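Local structure of Non-ribosomal peptide synthetase (Streptomyces halstedii, 3WV4) at residues 289-292 with 293-296; 319-322 with 323-326; 406-409 with 410-414. The protein belongs to the AMP-binding (ANL) family and represents the N-terminal part of a non-ribosomal peptide synthetase. All coordinates share one frame; numbering follows the deposited sequence.

Contact 1: residues 289-292 with 293-296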
ATOM      1  N   PRO A 289       4.242  -7.810  13.780  1.00 43.02           N
ATOM      2  CA  PRO A 289       4.490  -8.366  15.122  1.00 41.82           C
ATOM      3  C   PRO A 289       5.112  -7.380  16.113  1.00 44.24           C
ATOM      4  O   PRO A 289       4.656  -7.296  17.278  1.00 42.82           O
ATOM      5  CB  PRO A 289       5.414  -9.536  14.840  1.00 43.21           C
ATOM      6  CG  PRO A 289       4.901 -10.045  13.522  1.00 45.96           C
ATOM      7  CD  PRO A 289       4.567  -8.799  12.737  1.00 44.18           C
ATOM      8  N   SER A 290       6.116  -6.632  15.645  1.00 40.72           N
ATOM      9  CA  SER A 290       6.852  -5.748  16.523  1.00 42.51           C
ATOM     10  C   SER A 290       5.922  -4.660  17.066  1.00 38.24           C
ATOM     11  O   SER A 290       5.856  -4.473  18.268  1.00 39.79           O
ATOM     12  CB  SER A 290       8.115  -5.195  15.871  1.00 41.51           C
ATOM     13  OG  SER A 290       7.775  -4.190  14.925  1.00 45.88           O
ATOM     14  N   LEU A 291       5.147  -4.017  16.207  1.00 37.09           N
ATOM     15  CA  LEU A 291       4.124  -3.068  16.670  1.00 39.81           C
ATOM     16  C   LEU A 291       3.035  -3.675  17.585  1.00 39.72           C
ATOM     17  O   LEU A 291       2.572  -3.032  18.533  1.00 39.61           O
ATOM     18  CB  LEU A 291       3.457  -2.395  15.470  1.00 40.65           C
ATOM     19  CG  LEU A 291       2.509  -1.231  15.750  1.00 43.14           C
ATOM     20  CD1 LEU A 291       3.138  -0.203  16.663  1.00 43.79           C
ATOM     21  CD2 LEU A 291       2.065  -0.564  14.437  1.00 44.04           C
ATOM     22  N   ALA A 292       2.600  -4.894  17.297  1.00 39.90           N
ATOM     23  CA  ALA A 292       1.595  -5.542  18.165  1.00 40.56           C
ATOM     24  C   ALA A 292       2.097  -5.784  19.635  1.00 44.77           C
ATOM     25  O   ALA A 292       1.368  -5.494  20.597  1.00 43.21           O
ATOM     26  CB  ALA A 292       1.155  -6.828  17.538  1.00 36.39           C
ATOM     27  N   SER A 293       3.317  -6.323  19.792  1.00 45.76           N
ATOM     28  CA  SER A 293       3.922  -6.562  21.121  1.00 48.27           C
ATOM     29  C   SER A 293       4.071  -5.262  21.889  1.00 47.99           C
ATOM     30  O   SER A 293       3.724  -5.191  23.053  1.00 53.55           O
ATOM     31  CB  SER A 293       5.322  -7.151  21.019  1.00 51.08           C
ATOM     32  OG  SER A 293       5.397  -8.045  19.959  1.00 55.37           O
ATOM     33  N   MET A 294       4.557  -4.238  21.227  1.00 43.87           N
ATOM     34  CA  MET A 294       4.657  -2.915  21.847  1.00 47.61           C
ATOM     35  C   MET A 294       3.274  -2.459  22.348  1.00 49.04           C
ATOM     36  O   MET A 294       3.156  -1.941  23.466  1.00 48.03           O
ATOM     37  CB  MET A 294       5.203  -1.904  20.852  1.00 49.96           C
ATOM     38  CG  MET A 294       5.771  -0.609  21.437  1.00 57.37           C
ATOM     39  SD  MET A 294       5.917   0.770  20.238  1.00 70.35           S
ATOM     40  CE  MET A 294       6.583  -0.029  18.758  1.00 71.10           C
ATOM     41  N   LEU A 295       2.239  -2.643  21.517  1.00 43.37           N
ATOM     42  CA  LEU A 295       0.885  -2.276  21.910  1.00 43.53           C
ATOM     43  C   LEU A 295       0.347  -3.062  23.134  1.00 44.63           C
ATOM     44  O   LEU A 295      -0.318  -2.509  23.991  1.00 44.67           O
ATOM     45  CB  LEU A 295      -0.101  -2.425  20.730  1.00 40.29           C
ATOM     46  CG  LEU A 295      -1.561  -1.908  20.953  1.00 40.87           C
ATOM     47  CD1 LEU A 295      -1.628  -0.589  21.711  1.00 38.08           C
ATOM     48  CD2 LEU A 295      -2.415  -1.771  19.692  1.00 43.20           C
ATOM     49  N   THR A 296       0.624  -4.347  23.208  1.00 45.95           N
ATOM     50  CA  THR A 296       0.158  -5.156  24.339  1.00 49.49           C
ATOM     51  C   THR A 296       0.927  -4.802  25.644  1.00 53.45           C
ATOM     52  O   THR A 296       0.334  -4.722  26.720  1.00 59.41           O
ATOM     53  CB  THR A 296       0.336  -6.630  24.026  1.00 47.41           C
ATOM     54  OG1 THR A 296       1.696  -6.857  23.654  1.00 50.19           O
ATOM     55  CG2 THR A 296      -0.596  -7.051  22.851  1.00 46.89           C
TER

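Contact 2: residues 319-322 with 323-326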
ATOM      1  N   LEU A 319       2.196 -13.839  13.433  1.00 44.64           N
ATOM      2  CA  LEU A 319       1.875 -13.241  14.699  1.00 41.32           C
ATOM      3  C   LEU A 319       1.759 -14.404  15.672  1.00 43.66           C
ATOM      4  O   LEU A 319       1.001 -15.333  15.405  1.00 49.39           O
ATOM      5  CB  LEU A 319       0.542 -12.511  14.541  1.00 41.59           C
ATOM      6  CG  LEU A 319       0.183 -11.416  15.552  1.00 36.06           C
ATOM      7  CD1 LEU A 319       1.222 -10.299  15.568  1.00 35.33           C
ATOM      8  CD2 LEU A 319      -1.181 -10.866  15.169  1.00 34.68           C
ATOM      9  N   PRO A 320       2.550 -14.409  16.756  1.00 38.97           N
ATOM     10  CA  PRO A 320       2.594 -15.544  17.671  1.00 41.01           C
ATOM     11  C   PRO A 320       1.392 -15.611  18.571  1.00 44.34           C
ATOM     12  O   PRO A 320       0.753 -14.566  18.822  1.00 47.54           O
ATOM     13  CB  PRO A 320       3.859 -15.298  18.512  1.00 42.28           C
ATOM     14  CG  PRO A 320       4.111 -13.829  18.395  1.00 40.67           C
ATOM     15  CD  PRO A 320       3.551 -13.374  17.085  1.00 40.08           C
ATOM     16  N   GLN A 321       1.079 -16.810  19.060  1.00 42.05           N
ATOM     17  CA  GLN A 321      -0.179 -16.993  19.772  1.00 43.70           C
ATOM     18  C   GLN A 321      -0.290 -16.012  20.922  1.00 44.90           C
ATOM     19  O   GLN A 321      -1.351 -15.441  21.151  1.00 45.15           O
ATOM     20  CB  GLN A 321      -0.344 -18.398  20.305  1.00 42.47           C
ATOM     21  CG  GLN A 321      -1.765 -18.725  20.756  1.00 43.17           C
ATOM     22  CD  GLN A 321      -2.768 -18.498  19.639  1.00 43.51           C
ATOM     23  OE1 GLN A 321      -2.484 -18.777  18.479  1.00 46.81           O
ATOM     24  NE2 GLN A 321      -3.913 -17.923  19.965  1.00 41.00           N
ATOM     25  N   VAL A 322       0.817 -15.817  21.619  1.00 41.84           N
ATOM     26  CA  VAL A 322       0.808 -15.016  22.835  1.00 43.31           C
ATOM     27  C   VAL A 322       0.433 -13.570  22.581  1.00 41.66           C
ATOM     28  O   VAL A 322      -0.216 -12.969  23.418  1.00 42.33           O
ATOM     29  CB  VAL A 322       2.140 -15.010  23.566  1.00 42.24           C
ATOM     30  CG1 VAL A 322       2.024 -15.807  24.846  1.00 42.95           C
ATOM     31  CG2 VAL A 322       3.252 -15.550  22.680  1.00 42.19           C
ATOM     32  N   THR A 323       0.904 -13.020  21.466  1.00 38.66           N
ATOM     33  CA  THR A 323       0.552 -11.670  21.094  1.00 40.68           C
ATOM     34  C   THR A 323      -0.930 -11.621  20.735  1.00 36.69           C
ATOM     35  O   THR A 323      -1.633 -10.719  21.139  1.00 34.80           O
ATOM     36  CB  THR A 323       1.402 -11.172  19.923  1.00 42.70           C
ATOM     37  OG1 THR A 323       2.770 -11.244  20.283  1.00 45.88           O
ATOM     38  CG2 THR A 323       1.058  -9.722  19.565  1.00 43.18           C
ATOM     39  N   ILE A 324      -1.390 -12.635  20.011  1.00 36.05           N
ATOM     40  CA  ILE A 324      -2.777 -12.706  19.609  1.00 35.39           C
ATOM     41  C   ILE A 324      -3.663 -12.633  20.828  1.00 33.78           C
ATOM     42  O   ILE A 324      -4.588 -11.829  20.877  1.00 33.32           O
ATOM     43  CB  ILE A 324      -3.084 -13.982  18.801  1.00 36.24           C
ATOM     44  CG1 ILE A 324      -2.272 -13.984  17.493  1.00 37.40           C
ATOM     45  CG2 ILE A 324      -4.572 -14.075  18.476  1.00 35.02           C
ATOM     46  CD1 ILE A 324      -2.218 -15.374  16.850  1.00 38.90           C
ATOM     47  N   ASP A 325      -3.340 -13.446  21.821  1.00 34.06           N
ATOM     48  CA  ASP A 325      -4.122 -13.569  23.032  1.00 35.44           C
ATOM     49  C   ASP A 325      -4.128 -12.244  23.764  1.00 35.83           C
ATOM     50  O   ASP A 325      -5.182 -11.793  24.249  1.00 33.26           O
ATOM     51  CB  ASP A 325      -3.566 -14.669  23.943  1.00 37.92           C
ATOM     52  CG  ASP A 325      -3.763 -16.101  23.378  1.00 40.63           C
ATOM     53  OD1 ASP A 325      -4.592 -16.324  22.447  1.00 40.33           O
ATOM     54  OD2 ASP A 325      -3.035 -17.014  23.863  1.00 41.19           O
ATOM     55  N   ALA A 326      -2.968 -11.601  23.809  1.00 35.41           N
ATOM     56  CA  ALA A 326      -2.830 -10.376  24.567  1.00 32.47           C
ATOM     57  C   ALA A 326      -3.667  -9.262  23.934  1.00 32.48           C
ATOM     58  O   ALA A 326      -4.232  -8.424  24.625  1.00 30.11           O
ATOM     59  CB  ALA A 326      -1.390  -9.984  24.606  1.00 34.57           C
TER

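Contact 3: residues 406-409 with 410-414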
ATOM      1  N   GLU A 406      14.421 -10.647 -17.722  1.00 64.53           N
ATOM      2  CA  GLU A 406      14.994 -11.946 -17.376  1.00 67.44           C
ATOM      3  C   GLU A 406      14.486 -12.408 -16.019  1.00 64.43           C
ATOM      4  O   GLU A 406      13.907 -13.501 -15.886  1.00 60.19           O
ATOM      5  CB  GLU A 406      16.530 -11.834 -17.358  1.00 68.93           C
ATOM      6  CG  GLU A 406      17.292 -13.110 -17.110  1.00 75.93           C
ATOM      7  CD  GLU A 406      17.546 -13.891 -18.388  1.00 82.43           C
ATOM      8  OE1 GLU A 406      16.565 -14.221 -19.095  1.00 89.63           O
ATOM      9  OE2 GLU A 406      18.726 -14.176 -18.687  1.00 82.66           O
ATOM     10  N   ILE A 407      14.703 -11.551 -15.018  1.00 62.60           N
ATOM     11  CA  ILE A 407      14.267 -11.824 -13.637  1.00 59.37           C
ATOM     12  C   ILE A 407      12.736 -12.015 -13.561  1.00 49.71           C
ATOM     13  O   ILE A 407      12.252 -12.801 -12.759  1.00 47.83           O
ATOM     14  CB  ILE A 407      14.674 -10.697 -12.654  1.00 59.94           C
ATOM     15  CG1 ILE A 407      16.176 -10.385 -12.743  1.00 64.03           C
ATOM     16  CG2 ILE A 407      14.314 -11.111 -11.234  1.00 59.69           C
ATOM     17  CD1 ILE A 407      17.050 -11.329 -11.929  1.00 64.64           C
ATOM     18  N   THR A 408      12.015 -11.282 -14.403  1.00 45.39           N
ATOM     19  CA  THR A 408      10.559 -11.289 -14.444  1.00 46.85           C
ATOM     20  C   THR A 408      10.097 -12.621 -15.003  1.00 47.49           C
ATOM     21  O   THR A 408       9.151 -13.226 -14.477  1.00 46.00           O
ATOM     22  CB  THR A 408      10.027 -10.134 -15.358  1.00 44.53           C
ATOM     23  OG1 THR A 408      10.316  -8.861 -14.760  1.00 42.23           O
ATOM     24  CG2 THR A 408       8.543 -10.250 -15.631  1.00 42.88           C
ATOM     25  N   ALA A 409      10.761 -13.071 -16.067  1.00 47.95           N
ATOM     26  CA  ALA A 409      10.402 -14.335 -16.706  1.00 51.61           C
ATOM     27  C   ALA A 409      10.449 -15.527 -15.760  1.00 51.06           C
ATOM     28  O   ALA A 409       9.649 -16.462 -15.930  1.00 55.24           O
ATOM     29  CB  ALA A 409      11.293 -14.604 -17.916  1.00 56.16           C
ATOM     30  N   ARG A 410      11.338 -15.494 -14.764  1.00 47.97           N
ATOM     31  CA  ARG A 410      11.423 -16.568 -13.788  1.00 52.35           C
ATOM     32  C   ARG A 410      10.401 -16.536 -12.631  1.00 54.26           C
ATOM     33  O   ARG A 410      10.197 -17.542 -11.956  1.00 54.05           O
ATOM     34  CB  ARG A 410      12.857 -16.679 -13.275  1.00 64.35           C
ATOM     35  CG  ARG A 410      13.348 -15.959 -12.014  1.00 70.55           C
ATOM     36  CD  ARG A 410      14.858 -16.238 -11.873  1.00 75.03           C
ATOM     37  NE  ARG A 410      15.134 -17.672 -11.696  1.00 80.76           N
ATOM     38  CZ  ARG A 410      16.341 -18.219 -11.562  1.00 84.59           C
ATOM     39  NH1 ARG A 410      17.438 -17.465 -11.555  1.00 85.12           N
ATOM     40  NH2 ARG A 410      16.443 -19.539 -11.431  1.00 81.83           N
ATOM     41  N   ALA A 411       9.760 -15.395 -12.409  1.00 47.54           N
ATOM     42  CA  ALA A 411       8.700 -15.295 -11.424  1.00 46.78           C
ATOM     43  C   ALA A 411       7.330 -15.269 -12.099  1.00 45.55           C
ATOM     44  O   ALA A 411       6.392 -15.952 -11.674  1.00 42.20           O
ATOM     45  CB  ALA A 411       8.882 -14.037 -10.609  1.00 46.42           C
ATOM     46  N   TYR A 412       7.211 -14.475 -13.160  1.00 44.27           N
ATOM     47  CA  TYR A 412       5.953 -14.339 -13.860  1.00 45.60           C
ATOM     48  C   TYR A 412       5.974 -15.221 -15.148  1.00 46.93           C
ATOM     49  O   TYR A 412       6.698 -14.877 -16.078  1.00 43.88           O
ATOM     50  CB  TYR A 412       5.718 -12.851 -14.211  1.00 44.22           C
ATOM     51  CG  TYR A 412       5.564 -11.888 -13.036  1.00 44.39           C
ATOM     52  CD1 TYR A 412       4.305 -11.463 -12.612  1.00 45.87           C
ATOM     53  CD2 TYR A 412       6.676 -11.377 -12.370  1.00 43.80           C
ATOM     54  CE1 TYR A 412       4.163 -10.565 -11.552  1.00 43.01           C
ATOM     55  CE2 TYR A 412       6.545 -10.510 -11.298  1.00 39.73           C
ATOM     56  CZ  TYR A 412       5.294 -10.088 -10.895  1.00 40.51           C
ATOM     57  OH  TYR A 412       5.154  -9.180  -9.826  1.00 36.11           O
ATOM     58  N   ARG A 413       5.146 -16.291 -15.211  1.00 50.41           N
ATOM     59  CA  ARG A 413       5.210 -17.322 -16.291  1.00 56.11           C
ATOM     60  C   ARG A 413       3.888 -17.722 -16.990  1.00 60.54           C
ATOM     61  O   ARG A 413       2.838 -17.714 -16.365  1.00 62.67           O
ATOM     62  CB  ARG A 413       5.850 -18.605 -15.742  1.00 55.89           C
ATOM     63  CG  ARG A 413       7.002 -18.329 -14.794  1.00 54.52           C
ATOM     64  CD  ARG A 413       8.099 -19.361 -14.868  1.00 56.70           C
ATOM     65  NE  ARG A 413       8.004 -20.393 -13.844  1.00 54.21           N
ATOM     66  CZ  ARG A 413       8.920 -20.660 -12.917  1.00 56.05           C
ATOM     67  NH1 ARG A 413      10.018 -19.940 -12.803  1.00 62.26           N
ATOM     68  NH2 ARG A 413       8.739 -21.655 -12.080  1.00 56.51           N
ATOM     69  N   ARG A 414       3.983 -18.083 -18.284  1.00 66.72           N
ATOM     70  CA  ARG A 414       2.874 -18.593 -19.116  1.00 69.72           C
ATOM     71  C   ARG A 414       1.881 -17.492 -19.492  1.00 71.98           C
ATOM     72  O   ARG A 414       2.193 -16.577 -20.266  1.00 70.46           O
ATOM     73  CB  ARG A 414       2.155 -19.735 -18.403  1.00 76.51           C
ATOM     74  CG  ARG A 414       1.192 -20.528 -19.274  1.00 81.94           C
ATOM     75  CD  ARG A 414       0.339 -21.462 -18.425  1.00 85.39           C
ATOM     76  NE  ARG A 414      -1.037 -21.576 -18.909  1.00 92.77           N
ATOM     77  CZ  ARG A 414      -1.410 -22.259 -19.994  1.00 95.01           C
ATOM     78  NH1 ARG A 414      -0.508 -22.895 -20.752  1.00 97.14           N
ATOM     79  NH2 ARG A 414      -2.697 -22.295 -20.334  1.00 93.68           N
TER

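Contact 1: residues 289-292 with 293-296
Ser293 holds OG beside its own backbone N (chi1 -37°), and this turns the hydroxyl back to the carbonyl of Pro289, one helical turn earlier. OG donates to Pro289 O over 2.9 Å. It comes from above the carbonyl plane, while Ser293 N reaches the same oxygen nearly along the C=O axis at 3.0 Å. Two donors of one residue therefore grip a single acceptor in the first turn of the helix. The chain of Met294 is bent at its last torsion (chi3 -43°), which brings CE back to CD1 of Leu291 at 4.0 Å. The two side chains cross obliquely, and both also touch Arg240. Regular backbone bonds continue the turn, such as Met294 N to Ser290 O and Leu295 N to Leu291 O. Thr296 OG1 donates to Ser293 O, three residues back, at 2.7 Å. The buried Leu291, Ala292 and Leu295 face the protein interior. Leu291 and Leu295 pack on Met285 of strand 284-287 and on helix 273-280, and Ala292 lies against Ile287. This is the start of the helix in a beta-alpha-beta unit, between the parallel strands 284-287 and 311-314.

Contact 2: residues 319-322 with 323-326
Leu319 meets both Ile324 and Thr323 through its branched end. CD2 lies 4.0 Å from CG1 of Ile324, and CD1 meets CG2 of Thr323, where the two side chains cross at about a right angle. In Ile324, chi1 of -63° puts CG1 near Pro320 O, and CD1 lies 3.5 Å from Leu319 O. The Pro320 ring crosses Thr323 at a slant, its CG 3.5 Å from the hydroxyl OG1. Pro320 occupies the N-cap of helix 321-330, the helix that links the parallel strands 311-314 and 335-340 in a beta-alpha-beta unit. The preceding helix, 289-300, packs against this one. Among the backbone bonds, Pro320 O takes Ile324 N at 3.1 Å and, weakly, Thr323 N. Asp325 N then bonds to Gln321 O, and Ala326 N to Val322 O. The polar side-chain bond lies at the exposed surface. Gln321 bends at chi2 (56°) and sends NE2 to OD1 of Asp325 at 3.0 Å. The amide and carboxylate planes are 57° apart, and NE2 meets OD1 from above the carboxylate plane. OE1 of Gln321 points elsewhere, to within 3.8 Å of CD1 of Ile324.

Contact 3: residues 406-409 with 410-414
This is a local contact between Thr408 and Tyr412, near the surface, in the C-terminal part of helix 405-411 and the short strand 412-413 that follows directly. Its centre is the carbonyl of Thr408. Tyr412 N donates to Thr408 O at 2.7 Å. Ala411 N bonds to the same oxygen at 3.1 Å, from well above the carbonyl plane. The bond from Arg410 N to Glu406 O, two residues earlier, is weak. Tyr412 keeps CG beside its backbone N (chi1 -64°), and this lays the ring next to Thr408, whose CG2 is 3.9 Å from CD2 of Tyr412. Thr408 O lies at the ring edge, near the ring plane. Tyr412 OH bonds to Glu344 O, and OG1 of Thr408 to Ala404 O and Tyr401 N. CG of Arg410 packs on Ile407 O and CG of Arg413 on Ala409 O, both at 3.4 Å. The backbones of Ala411 and Arg413 hydrogen-bond to those of His424 and Arg422 in strand 422-425. Thr408 O thus takes two amides, and Tyr412 is held by its backbone N here and by its OH at Glu344 O.

How the contacts relate
From the N terminus the contacts come in series; none nests in or crosses another. Each lies in one continuous stretch, so each closes only a helical turn or a turn between helix and strand. Contact 1 starts the helix after strand 284-287, and contact 2 starts the next one after strand 311-314. These successive helices lie side by side: Ala292 CB meets Thr323 CG2 at 3.5 Å, and Thr296 CG2 meets Ala326 CB at 3.5 Å. Together they tie two successive beta-alpha-beta units that share strand 311-314. Contact 3 follows much later, at the passage from helix 405-411 to strand 412-413. Its centre is about 36 Å from that of contact 1, and the two do not touch.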